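Local structure of hypothetical protein (Streptococcus pneumoniae, 2HIY) at residues Gln58-Leu63 and Gln75-Leu80. The protein is of unknown function, a conserved bacterial protein of the DUF1697 family built around two four-stranded antiparallel sheets. Numbering follows the deposited sequence.
Sequences QLVEKL and QSFSLL
Phe-77 pushes the far end of its ring into a hollow on the helix between Val-60 and Leu-63. Its CZ lies 3.7 Å from Leu-63 CB, which approaches the ring obliquely, and 4.1 Å from Val-60 CG1. The carbonyl oxygen of Val-60 meets the ring edge close to its plane, 3.8 Å from Phe-77 CZ. CB of Phe-77 already points at the helix, and a chi1 of 57°, with CG between backbone N and carbonyl carbon, places the ring with CZ foremost. The fold is ferredoxin-like (beta-alpha-beta-beta-alpha-beta): helix 56-70 is the crossover between parallel strands 47-52 and 78-81, which flank 5-10; 78-81 is outermost in this chain's sheet. The local axes pass 10.5 Å apart at 151°. Phe-77 and Leu-63 both also touch Leu-9 on strand 5-10. From strand 78-81 itself the bump is Leu-79, whose CD2 enters a notch formed by Leu-59, Val-60 and Leu-63: it lies 3.9 Å from Val-60 CG2 and 4.2 Å from both Leu-59 CB and Leu-63 CD1. Val-60 therefore splits its branches, CG1 serving the ring and CG2 the leucine. No hydrogen bond crosses between 58-63 and 75-80, while Ser-78, between Phe-77 and Leu-79 in sequence, bonds through OG to Tyr-108 O and Thr-167 OG1.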
# COMPACT_ATOMS: atom_id res chain seq x y z
N GLN D 58 15.81 39.02 -2.30
CA GLN D 58 16.64 38.56 -1.20
C GLN D 58 15.98 37.43 -0.43
O GLN D 58 16.68 36.51 0.02
CB GLN D 58 17.04 39.71 -0.27
CG GLN D 58 18.14 40.57 -0.92
CD GLN D 58 18.60 41.78 -0.11
OE1 GLN D 58 18.04 42.13 0.94
NE2 GLN D 58 19.64 42.44 -0.61
N LEU D 59 14.65 37.46 -0.30
CA LEU D 59 13.95 36.35 0.34
C LEU D 59 14.14 35.05 -0.42
O LEU D 59 14.39 34.00 0.16
CB LEU D 59 12.45 36.64 0.50
CG LEU D 59 12.11 37.70 1.56
CD1 LEU D 59 10.66 38.06 1.42
CD2 LEU D 59 12.38 37.18 2.96
N VAL D 60 14.01 35.12 -1.75
CA VAL D 60 14.20 33.93 -2.58
C VAL D 60 15.63 33.40 -2.46
O VAL D 60 15.84 32.19 -2.33
CB VAL D 60 13.83 34.24 -4.05
CG1 VAL D 60 14.21 33.07 -4.98
CG2 VAL D 60 12.34 34.53 -4.16
N GLU D 61 16.63 34.28 -2.49
CA GLU D 61 18.02 33.83 -2.38
C GLU D 61 18.26 33.19 -1.00
O GLU D 61 18.89 32.15 -0.90
CB GLU D 61 18.98 35.00 -2.63
CG GLU D 61 20.47 34.67 -2.62
CD GLU D 61 21.31 35.94 -2.70
OE1 GLU D 61 20.81 36.98 -3.19
OE2 GLU D 61 22.48 35.89 -2.26
N LYS D 62 17.73 33.82 0.05
CA LYS D 62 17.94 33.29 1.38
C LYS D 62 17.28 31.93 1.54
O LYS D 62 17.84 31.03 2.17
CB LYS D 62 17.38 34.23 2.44
CG LYS D 62 18.30 35.40 2.75
CD LYS D 62 17.64 36.37 3.73
CE LYS D 62 17.44 35.73 5.10
NZ LYS D 62 17.23 36.72 6.19
N LEU D 63 16.08 31.79 0.98
CA LEU D 63 15.38 30.51 1.09
C LEU D 63 16.05 29.42 0.27
O LEU D 63 16.15 28.29 0.71
CB LEU D 63 13.90 30.64 0.72
CG LEU D 63 13.07 31.37 1.77
CD1 LEU D 63 11.75 31.83 1.17
CD2 LEU D 63 12.83 30.49 2.97
N GLN D 75 13.68 21.33 -3.72
CA GLN D 75 14.41 21.83 -4.88
C GLN D 75 13.63 22.81 -5.74
O GLN D 75 14.13 23.28 -6.77
CB GLN D 75 14.91 20.63 -5.71
CG GLN D 75 16.03 19.88 -4.99
CD GLN D 75 16.44 18.59 -5.63
OE1 GLN D 75 16.16 18.34 -6.79
NE2 GLN D 75 17.14 17.76 -4.86
N SER D 76 12.41 23.12 -5.30
CA SER D 76 11.62 24.19 -5.87
C SER D 76 10.71 24.69 -4.77
O SER D 76 10.43 23.97 -3.79
CB SER D 76 10.75 23.67 -7.04
OG SER D 76 9.67 22.83 -6.58
N PHE D 77 10.24 25.93 -4.89
CA PHE D 77 9.21 26.39 -3.98
C PHE D 77 8.43 27.52 -4.63
O PHE D 77 8.96 28.22 -5.50
CB PHE D 77 9.80 26.82 -2.62
CG PHE D 77 10.86 27.91 -2.70
CD1 PHE D 77 10.54 29.26 -2.67
CD2 PHE D 77 12.20 27.56 -2.69
CE1 PHE D 77 11.53 30.25 -2.72
CE2 PHE D 77 13.20 28.55 -2.73
CZ PHE D 77 12.86 29.89 -2.75
N SER D 78 7.20 27.70 -4.16
CA SER D 78 6.38 28.83 -4.54
C SER D 78 6.44 29.86 -3.41
O SER D 78 6.42 29.49 -2.23
CB SER D 78 4.93 28.41 -4.71
OG SER D 78 4.84 27.30 -5.61
N LEU D 79 6.59 31.12 -3.77
CA LEU D 79 6.60 32.20 -2.78
C LEU D 79 5.73 33.31 -3.32
O LEU D 79 6.02 33.89 -4.39
CB LEU D 79 8.04 32.69 -2.57
CG LEU D 79 8.17 33.77 -1.48
CD1 LEU D 79 7.80 33.28 -0.10
CD2 LEU D 79 9.59 34.31 -1.47
N LEU D 80 4.66 33.61 -2.59
CA LEU D 80 3.72 34.62 -3.06
C LEU D 80 3.20 35.44 -1.91
O LEU D 80 3.13 34.95 -0.79
CB LEU D 80 2.56 33.94 -3.79
CG LEU D 80 1.82 32.87 -3.01
CD1 LEU D 80 0.43 33.35 -2.64
CD2 LEU D 80 1.70 31.67 -3.92